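Local coordinates for putative uncharacterized protein (Streptococcus suis, PDB 4XZ7), which acts as a transglutaminase, probably secreted, with antiphagocytic properties, seen here as an N-terminal portion that includes its transglutaminase-like domain and forms a homodimer, at residues D340-G345 against Y354-S359; Y283-K288 against T297-Y302; F126-D131 against Y159-T164. One frame throughout, in Å; residues are numbered along the deposited sequence.

Contacts 1 and 2 belong to one five-stranded sheet, their centres 9 Å apart, and strands 354-357 and 282-288 are the neighbours that join them. Two probable backbone hydrogen bonds tie the pair, Lys288 N with Tyr354 O at 2.8 Å and Ile356 N with Val286 O at 2.8 Å; beside them Met355 SD packs on Thr297 OG1 and Ile357 CB on Tyr283 OH. Contact 2 is part of the transglutaminase-like domain, whereas contact 3 lies across the chain's centre, its own centre about 65 Å from that of contact 1 and 60 Å from that of contact 2. Between nearest atoms, contact 3 is still about 49 Å from contact 1 and 44 Å from contact 2.

Contact 1 (D340-G345 against Y354-S359); sequences DVVEAG and YMIIDS
The Tyr354 ring meets Val342 at a slant, with Val342 CG2 3.9 Å from Tyr354 CD1, while Ile356 CG1 of the ring's own strand lies at the ring edge, in its plane. The second flat group, the Glu343 carboxylate, grips Ser359 with both oxygens through their syn lone pairs: Ser359 N points at Glu343 OE2 over 2.9 Å, almost straight at 170°, and Ser359 OG donates a short 2.5 Å bond to Glu343 OE1. With CG opposite the backbone N (chi1 -168°) and a bend at chi2 (66°), the glutamate chain turns its carboxylate to the first residue of helix 359-365, just past the end of the neighbouring strand. Between these groups the backbones form a parallel ladder at one margin of the five-stranded sheet, where 340-343 is an outermost strand within the chain. Met355 N bonds to Asp340 O at 3.0 Å, Val342 N to Met355 O, Ile357 N to Val342 O, and Ala344 N to Ile357 O at 2.8 Å. On the sheet face that carries Val341 and Ile357, Val341 CG1 packs on Ile357 CG2 at 3.9 Å, and Arg299 touches both. Asp358 is the N-cap of the helix, its OD1 making weak bonds to Asn360 N and Tyr361 N. The start of the helix dipole would favour a negative charge on Glu343, although Asp358 OD1 stands only 4.3 Å from Glu343 OE2.

Contact 2 (Y283-K288 against T297-Y302); sequences YVVVGK and TARVYY
In the beta hairpin of strands 282-288 and 294-302, Tyr283 pairs with Arg299 and Val285 with Thr297 as hydrogen-bonded antiparallel pairs. Tyr283 N bonds to Arg299 O and Arg299 N to Tyr283 O, both at 2.9 Å; Val285 and Thr297 exchange a matching pair of bonds. Val284 and Ala298 form the non-hydrogen-bonded pair between them, and the short strand segments are strongly twisted, 133° between their directions. Tyr283 and Arg299 run side by side off the same face, Tyr283 CE2 coming to 3.5 Å from Arg299 CB, yet ring and guanidinium stand almost perpendicular, their planes 87° apart. Beyond this packing the polar ends lead to helix 359-365 and its N-cap: Tyr283 OH is hydrogen-bonded to Glu362 and to Asp358 N, Glu362 forms a salt bridge with Arg299 NH2, and Arg299 NH1 bonds to Thr308 OG1. Such a hairpin is a core piece of the transglutaminase-like fold, whose sheet packs against a helix; here Val284, on the opposite face, rests on Ser268, Thr269 and Ala272 of helix 264-277, and Asn139 of the second subunit packs on it as well. Val285 wedges between two partners: its CG1 lies 3.9 Å from Arg299 CG, and its CG2 presses to 3.2 Å from Thr297 OG1. That hydroxyl is buried without a hydrogen-bonding partner in the model.

Contact 3 (F126-D131 against Y159-T164); sequences FKIELD and YSHGLT
Two CH-pi contacts carry this meeting of the 126-131 segment with strand 157-167. Lys127 CA stands over the centre of the Tyr159 ring, 3.6 Å from its centroid and 11° off the normal, and Leu130 CG lies over one face of the His161 imidazole, shifted toward the rim, at 3.5 Å from His161 ND1. The lysine chain continues past the ring, its CB 4.0 Å from Tyr159 CZ. Ordinary apolar packing fills the interval: Ile128 CG1 touches Tyr159 CB at 3.7 Å, and Ile128 CD1 approaches His161 CD2 at 3.9 Å. The isoleucine reaches both because CG1 sits between its backbone N and carbonyl carbon (chi1 55°), while its own carbonyl carbon lies at the His161 ring edge. Polar linkage between the two backbones is by water, one molecule bridging Ile128 O and Ser160 O at 2.7 Å and 3.0 Å. Within the strand, His161 ND1 donates to Gly162 O at 2.7 Å, with that oxygen in the ring plane though the donor stands above the carbonyl plane. His161 NE2 is hydrogen-bonded to Tyr98 OH of helix 95-101, and Leu130 N to Asn148 OD1. This part of the N-terminal region, between strand 121-124 and helix 132-140, therefore lies on the strand by CH-pi contacts, the packing of Ile128 and a water bridge, and bonds at both nitrogens would restrain the rotation of the imidazole that receives Leu130.

Contact 1 (D340-G345 against Y354-S359)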
loop_
_atom_site.group_PDB
_atom_site.type_symbol
_atom_site.label_atom_id
_atom_site.label_comp_id
_atom_site.label_asym_id
_atom_site.label_seq_id
_atom_site.Cartn_x
_atom_site.Cartn_y
_atom_site.Cartn_z
ATOM N N ASP B 340 30.545 16.654 13.999
ATOM C CA ASP B 340 31.269 17.471 13.037
ATOM C C ASP B 340 30.263 17.944 12.005
ATOM O O ASP B 340 29.242 17.297 11.789
ATOM C CB ASP B 340 32.400 16.689 12.371
ATOM C CG ASP B 340 33.542 16.412 13.313
ATOM O OD1 ASP B 340 33.762 17.232 14.225
ATOM O OD2 ASP B 340 34.214 15.377 13.144
ATOM N N VAL B 341 30.525 19.081 11.379
ATOM C CA VAL B 341 29.602 19.568 10.368
ATOM C C VAL B 341 30.228 19.507 8.991
ATOM O O VAL B 341 31.420 19.769 8.819
ATOM C CB VAL B 341 29.152 20.992 10.657
ATOM C CG1 VAL B 341 28.387 21.024 11.956
ATOM C CG2 VAL B 341 30.363 21.918 10.716
ATOM N N VAL B 342 29.408 19.136 8.020
ATOM C CA VAL B 342 29.823 19.056 6.633
ATOM C C VAL B 342 28.949 20.024 5.875
ATOM O O VAL B 342 27.739 20.039 6.068
ATOM C CB VAL B 342 29.676 17.618 6.073
ATOM C CG1 VAL B 342 29.747 17.598 4.546
ATOM C CG2 VAL B 342 30.721 16.712 6.679
ATOM N N GLU B 343 29.555 20.849 5.027
ATOM C CA GLU B 343 28.789 21.852 4.295
ATOM C C GLU B 343 28.025 21.236 3.134
ATOM O O GLU B 343 28.566 20.409 2.402
ATOM C CB GLU B 343 29.703 22.956 3.782
ATOM C CG GLU B 343 28.930 24.140 3.281
ATOM C CD GLU B 343 28.195 24.835 4.397
ATOM O OE1 GLU B 343 28.727 24.839 5.522
ATOM O OE2 GLU B 343 27.092 25.368 4.158
ATOM N N ALA B 344 26.764 21.638 2.978
ATOM C CA ALA B 344 25.923 21.175 1.875
ATOM C C ALA B 344 26.623 21.376 0.533
ATOM O O ALA B 344 27.083 22.473 0.228
ATOM C CB ALA B 344 24.579 21.908 1.884
ATOM N N GLY B 345 26.706 20.314 -0.263
ATOM C CA GLY B 345 27.428 20.377 -1.521
ATOM C C GLY B 345 28.791 19.713 -1.428
ATOM O O GLY B 345 29.111 18.816 -2.215
ATOM N N TYR B 354 29.137 13.131 11.409
ATOM C CA TYR B 354 28.861 14.416 10.781
ATOM C C TYR B 354 27.367 14.605 10.554
ATOM O O TYR B 354 26.622 13.643 10.412
ATOM C CB TYR B 354 29.604 14.565 9.445
ATOM C CG TYR B 354 29.146 13.603 8.377
ATOM C CD1 TYR B 354 28.132 13.945 7.483
ATOM C CD2 TYR B 354 29.715 12.339 8.270
ATOM C CE1 TYR B 354 27.702 13.046 6.499
ATOM C CE2 TYR B 354 29.295 11.441 7.294
ATOM C CZ TYR B 354 28.293 11.804 6.413
ATOM O OH TYR B 354 27.882 10.908 5.451
ATOM N N MET B 355 26.955 15.865 10.535
ATOM C CA MET B 355 25.651 16.285 10.045
ATOM C C MET B 355 25.885 17.222 8.869
ATOM O O MET B 355 26.759 18.093 8.933
ATOM C CB MET B 355 24.832 16.979 11.144
ATOM C CG MET B 355 24.258 15.992 12.156
ATOM S SD MET B 355 23.039 14.935 11.351
ATOM C CE MET B 355 23.288 13.352 12.146
ATOM N N ILE B 356 25.127 17.030 7.796
ATOM C CA ILE B 356 25.240 17.873 6.612
ATOM C C ILE B 356 24.397 19.136 6.777
ATOM O O ILE B 356 23.180 19.097 6.668
ATOM C CB ILE B 356 24.814 17.101 5.336
ATOM C CG1 ILE B 356 25.704 15.865 5.166
ATOM C CG2 ILE B 356 24.881 18.015 4.112
ATOM C CD1 ILE B 356 25.385 14.992 3.959
ATOM N N ILE B 357 25.048 20.258 7.049
ATOM C CA ILE B 357 24.319 21.490 7.333
ATOM C C ILE B 357 24.363 22.445 6.142
ATOM O O ILE B 357 25.141 22.251 5.211
ATOM C CB ILE B 357 24.879 22.196 8.579
ATOM C CG1 ILE B 357 26.171 22.941 8.245
ATOM C CG2 ILE B 357 25.147 21.187 9.703
ATOM C CD1 ILE B 357 26.633 23.876 9.355
ATOM N N ASP B 358 23.526 23.472 6.174
ATOM C CA ASP B 358 23.517 24.489 5.124
ATOM C C ASP B 358 23.686 25.883 5.750
ATOM O O ASP B 358 22.731 26.485 6.258
ATOM C CB ASP B 358 22.224 24.388 4.298
ATOM C CG ASP B 358 22.049 25.545 3.292
ATOM O OD1 ASP B 358 23.025 26.272 2.981
ATOM O OD2 ASP B 358 20.911 25.717 2.806
ATOM N N SER B 359 24.911 26.393 5.705
ATOM C CA SER B 359 25.257 27.597 6.446
ATOM C C SER B 359 24.556 28.837 5.911
ATOM O O SER B 359 24.282 29.775 6.659
ATOM C CB SER B 359 26.773 27.807 6.426
ATOM O OG SER B 359 27.455 26.622 6.817
#

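Contact 2 (Y283-K288 against T297-Y302)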
loop_
_atom_site.group_PDB
_atom_site.type_symbol
_atom_site.label_atom_id
_atom_site.label_comp_id
_atom_site.label_asym_id
_atom_site.label_seq_id
_atom_site.Cartn_x
_atom_site.Cartn_y
_atom_site.Cartn_z
ATOM N N TYR B 283 15.944 23.569 11.908
ATOM C CA TYR B 283 15.600 22.757 10.746
ATOM C C TYR B 283 16.178 21.369 10.951
ATOM O O TYR B 283 16.977 21.143 11.871
ATOM C CB TYR B 283 16.085 23.401 9.418
ATOM C CG TYR B 283 17.598 23.456 9.172
ATOM C CD1 TYR B 283 18.174 22.739 8.122
ATOM C CD2 TYR B 283 18.438 24.244 9.961
ATOM C CE1 TYR B 283 19.539 22.792 7.862
ATOM C CE2 TYR B 283 19.814 24.299 9.715
ATOM C CZ TYR B 283 20.356 23.559 8.668
ATOM O OH TYR B 283 21.708 23.588 8.398
ATOM N N VAL B 284 15.756 20.439 10.105
ATOM C CA VAL B 284 16.175 19.049 10.219
ATOM C C VAL B 284 17.380 18.761 9.326
ATOM O O VAL B 284 17.396 19.111 8.146
ATOM C CB VAL B 284 15.016 18.094 9.839
ATOM C CG1 VAL B 284 15.465 16.660 9.907
ATOM C CG2 VAL B 284 13.831 18.311 10.755
ATOM N N VAL B 285 18.379 18.094 9.879
ATOM C CA VAL B 285 19.533 17.697 9.090
ATOM C C VAL B 285 19.799 16.201 9.168
ATOM O O VAL B 285 19.340 15.517 10.093
ATOM C CB VAL B 285 20.802 18.446 9.541
ATOM C CG1 VAL B 285 20.712 19.946 9.185
ATOM C CG2 VAL B 285 21.040 18.244 11.031
ATOM N N VAL B 286 20.565 15.703 8.200
ATOM C CA VAL B 286 20.956 14.308 8.160
ATOM C C VAL B 286 22.457 14.171 7.975
ATOM O O VAL B 286 23.116 15.056 7.424
ATOM C CB VAL B 286 20.257 13.543 7.026
ATOM C CG1 VAL B 286 18.749 13.560 7.224
ATOM C CG2 VAL B 286 20.641 14.140 5.672
ATOM N N GLY B 287 22.988 13.037 8.412
ATOM C CA GLY B 287 24.406 12.778 8.340
ATOM C C GLY B 287 24.626 11.353 8.781
ATOM O O GLY B 287 23.804 10.468 8.508
ATOM N N LYS B 288 25.724 11.115 9.476
ATOM C CA LYS B 288 25.982 9.769 9.956
ATOM C C LYS B 288 26.354 9.724 11.430
ATOM O O LYS B 288 26.978 10.653 11.957
ATOM C CB LYS B 288 27.077 9.105 9.120
ATOM C CG LYS B 288 26.599 8.787 7.708
ATOM C CD LYS B 288 27.540 7.881 6.957
ATOM C CE LYS B 288 26.961 7.548 5.585
ATOM N NZ LYS B 288 27.748 6.492 4.895
ATOM N N THR B 297 19.236 14.741 12.936
ATOM C CA THR B 297 19.212 15.571 14.134
ATOM C C THR B 297 18.552 16.908 13.793
ATOM O O THR B 297 18.280 17.172 12.622
ATOM C CB THR B 297 20.645 15.845 14.683
ATOM O OG1 THR B 297 21.419 16.518 13.679
ATOM C CG2 THR B 297 21.357 14.549 15.080
ATOM N N ALA B 298 18.308 17.758 14.790
ATOM C CA ALA B 298 17.901 19.127 14.481
ATOM C C ALA B 298 19.086 20.067 14.619
ATOM O O ALA B 298 20.001 19.818 15.403
ATOM C CB ALA B 298 16.776 19.589 15.376
ATOM N N ARG B 299 19.068 21.133 13.830
ATOM C CA ARG B 299 19.926 22.280 14.052
ATOM C C ARG B 299 19.044 23.370 14.600
ATOM O O ARG B 299 17.965 23.614 14.049
ATOM C CB ARG B 299 20.596 22.718 12.774
ATOM C CG ARG B 299 21.757 21.843 12.391
ATOM C CD ARG B 299 22.977 22.698 12.177
ATOM N NE ARG B 299 23.996 22.434 13.167
ATOM C CZ ARG B 299 25.043 23.213 13.397
ATOM N NH1 ARG B 299 25.904 22.858 14.328
ATOM N NH2 ARG B 299 25.226 24.337 12.710
ATOM N N VAL B 300 19.474 23.975 15.708
ATOM C CA VAL B 300 18.680 24.969 16.431
ATOM C C VAL B 300 19.533 26.180 16.747
ATOM O O VAL B 300 20.696 26.038 17.115
ATOM C CB VAL B 300 18.123 24.427 17.764
ATOM C CG1 VAL B 300 16.878 25.199 18.173
ATOM C CG2 VAL B 300 17.807 22.957 17.658
ATOM N N TYR B 301 18.962 27.368 16.624
ATOM C CA TYR B 301 19.713 28.574 16.941
ATOM C C TYR B 301 19.413 29.046 18.356
ATOM O O TYR B 301 18.272 29.328 18.688
ATOM C CB TYR B 301 19.394 29.689 15.941
ATOM C CG TYR B 301 20.215 30.943 16.155
ATOM C CD1 TYR B 301 21.521 31.028 15.686
ATOM C CD2 TYR B 301 19.688 32.037 16.821
ATOM C CE1 TYR B 301 22.284 32.173 15.877
ATOM C CE2 TYR B 301 20.447 33.197 17.022
ATOM C CZ TYR B 301 21.742 33.255 16.543
ATOM O OH TYR B 301 22.504 34.389 16.725
ATOM N N TYR B 302 20.436 29.122 19.192
ATOM C CA TYR B 302 20.278 29.761 20.495
ATOM C C TYR B 302 21.627 30.191 21.029
ATOM O O TYR B 302 22.676 29.675 20.604
ATOM C CB TYR B 302 19.565 28.839 21.495
ATOM C CG TYR B 302 20.233 27.494 21.743
ATOM C CD1 TYR B 302 19.847 26.356 21.029
ATOM C CD2 TYR B 302 21.233 27.360 22.702
ATOM C CE1 TYR B 302 20.455 25.126 21.258
ATOM C CE2 TYR B 302 21.840 26.135 22.942
ATOM C CZ TYR B 302 21.451 25.023 22.216
ATOM O OH TYR B 302 22.061 23.812 22.457
#

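Contact 3 (F126-D131 against Y159-T164)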
loop_
_atom_site.group_PDB
_atom_site.type_symbol
_atom_site.label_atom_id
_atom_site.label_comp_id
_atom_site.label_asym_id
_atom_site.label_seq_id
_atom_site.Cartn_x
_atom_site.Cartn_y
_atom_site.Cartn_z
ATOM N N PHE B 126 -32.722 -20.789 0.955
ATOM C CA PHE B 126 -32.479 -22.226 0.909
ATOM C C PHE B 126 -30.990 -22.443 1.106
ATOM O O PHE B 126 -30.195 -21.526 0.932
ATOM C CB PHE B 126 -32.964 -22.835 -0.412
ATOM C CG PHE B 126 -32.444 -22.126 -1.629
ATOM C CD1 PHE B 126 -31.227 -22.487 -2.194
ATOM C CD2 PHE B 126 -33.164 -21.103 -2.205
ATOM C CE1 PHE B 126 -30.743 -21.827 -3.308
ATOM C CE2 PHE B 126 -32.685 -20.445 -3.317
ATOM C CZ PHE B 126 -31.473 -20.803 -3.866
ATOM N N LYS B 127 -30.615 -23.659 1.459
ATOM C CA LYS B 127 -29.242 -23.941 1.847
ATOM C C LYS B 127 -28.300 -23.808 0.674
ATOM O O LYS B 127 -28.459 -24.470 -0.354
ATOM C CB LYS B 127 -29.118 -25.336 2.439
ATOM C CG LYS B 127 -27.701 -25.684 2.835
ATOM C CD LYS B 127 -27.678 -26.911 3.741
ATOM C CE LYS B 127 -26.251 -27.260 4.122
ATOM N NZ LYS B 127 -26.205 -28.493 4.934
ATOM N N ILE B 128 -27.320 -22.933 0.838
ATOM C CA ILE B 128 -26.251 -22.804 -0.125
ATOM C C ILE B 128 -24.955 -22.753 0.648
ATOM O O ILE B 128 -24.893 -22.157 1.738
ATOM C CB ILE B 128 -26.393 -21.543 -1.001
ATOM C CG1 ILE B 128 -26.500 -20.295 -0.126
ATOM C CG2 ILE B 128 -27.619 -21.674 -1.887
ATOM C CD1 ILE B 128 -26.309 -18.957 -0.854
ATOM N N GLU B 129 -23.932 -23.397 0.096
ATOM C CA GLU B 129 -22.573 -23.282 0.619
ATOM C C GLU B 129 -21.559 -23.588 -0.481
ATOM O O GLU B 129 -21.897 -24.169 -1.514
ATOM C CB GLU B 129 -22.368 -24.211 1.815
ATOM C CG GLU B 129 -23.026 -25.568 1.686
ATOM C CD GLU B 129 -22.526 -26.562 2.724
ATOM O OE1 GLU B 129 -21.917 -27.569 2.304
ATOM O OE2 GLU B 129 -22.735 -26.341 3.947
ATOM N N LEU B 130 -20.318 -23.173 -0.270
ATOM C CA LEU B 130 -19.215 -23.648 -1.110
ATOM C C LEU B 130 -18.394 -24.634 -0.287
ATOM O O LEU B 130 -17.899 -24.276 0.792
ATOM C CB LEU B 130 -18.347 -22.484 -1.598
ATOM C CG LEU B 130 -19.083 -21.449 -2.444
ATOM C CD1 LEU B 130 -18.159 -20.289 -2.798
ATOM C CD2 LEU B 130 -19.658 -22.098 -3.703
ATOM N N ASP B 131 -18.264 -25.877 -0.752
ATOM C CA ASP B 131 -17.679 -26.901 0.109
ATOM C C ASP B 131 -16.149 -26.823 0.164
ATOM O O ASP B 131 -15.516 -26.036 -0.547
ATOM C CB ASP B 131 -18.146 -28.312 -0.306
ATOM C CG ASP B 131 -17.738 -28.701 -1.713
ATOM O OD1 ASP B 131 -16.895 -28.007 -2.334
ATOM O OD2 ASP B 131 -18.275 -29.728 -2.195
ATOM N N TYR B 159 -28.811 -18.217 4.335
ATOM C CA TYR B 159 -27.492 -18.804 4.098
ATOM C C TYR B 159 -26.694 -17.888 3.205
ATOM O O TYR B 159 -27.261 -17.230 2.344
ATOM C CB TYR B 159 -27.605 -20.185 3.427
ATOM C CG TYR B 159 -28.399 -21.203 4.231
ATOM C CD1 TYR B 159 -27.757 -22.112 5.054
ATOM C CD2 TYR B 159 -29.799 -21.248 4.154
ATOM C CE1 TYR B 159 -28.464 -23.038 5.774
ATOM C CE2 TYR B 159 -30.516 -22.172 4.865
ATOM C CZ TYR B 159 -29.850 -23.060 5.676
ATOM O OH TYR B 159 -30.571 -23.978 6.403
ATOM N N SER B 160 -25.378 -17.895 3.368
ATOM C CA SER B 160 -24.511 -16.896 2.732
ATOM C C SER B 160 -23.176 -17.502 2.369
ATOM O O SER B 160 -22.658 -18.328 3.112
ATOM C CB SER B 160 -24.256 -15.710 3.683
ATOM O OG SER B 160 -25.444 -15.006 3.996
ATOM N N HIS B 161 -22.593 -17.073 1.256
ATOM C CA HIS B 161 -21.178 -17.384 1.027
ATOM C C HIS B 161 -20.630 -16.457 -0.052
ATOM O O HIS B 161 -21.380 -15.721 -0.682
ATOM C CB HIS B 161 -20.965 -18.867 0.655
ATOM C CG HIS B 161 -21.606 -19.281 -0.645
ATOM N ND1 HIS B 161 -21.222 -18.762 -1.862
ATOM C CD2 HIS B 161 -22.573 -20.192 -0.916
ATOM C CE1 HIS B 161 -21.942 -19.314 -2.829
ATOM N NE2 HIS B 161 -22.778 -20.177 -2.282
ATOM N N GLY B 162 -19.316 -16.492 -0.245
ATOM C CA GLY B 162 -18.666 -15.637 -1.212
ATOM C C GLY B 162 -19.266 -15.765 -2.590
ATOM O O GLY B 162 -19.629 -16.862 -3.015
ATOM N N LEU B 163 -19.400 -14.630 -3.267
ATOM C CA LEU B 163 -19.817 -14.608 -4.656
ATOM C C LEU B 163 -18.616 -14.298 -5.546
ATOM O O LEU B 163 -18.382 -14.996 -6.519
ATOM C CB LEU B 163 -20.930 -13.578 -4.894
ATOM C CG LEU B 163 -21.418 -13.454 -6.342
ATOM C CD1 LEU B 163 -21.800 -14.820 -6.917
ATOM C CD2 LEU B 163 -22.598 -12.513 -6.427
ATOM N N THR B 164 -17.855 -13.257 -5.207
ATOM C CA THR B 164 -16.666 -12.922 -5.991
ATOM C C THR B 164 -15.437 -13.661 -5.472
ATOM O O THR B 164 -15.313 -13.940 -4.274
ATOM C CB THR B 164 -16.353 -11.416 -5.968
ATOM O OG1 THR B 164 -16.188 -11.017 -4.612
ATOM C CG2 THR B 164 -17.494 -10.595 -6.607
HETATM O O HOH W 1 -23.532 -21.132 3.823
#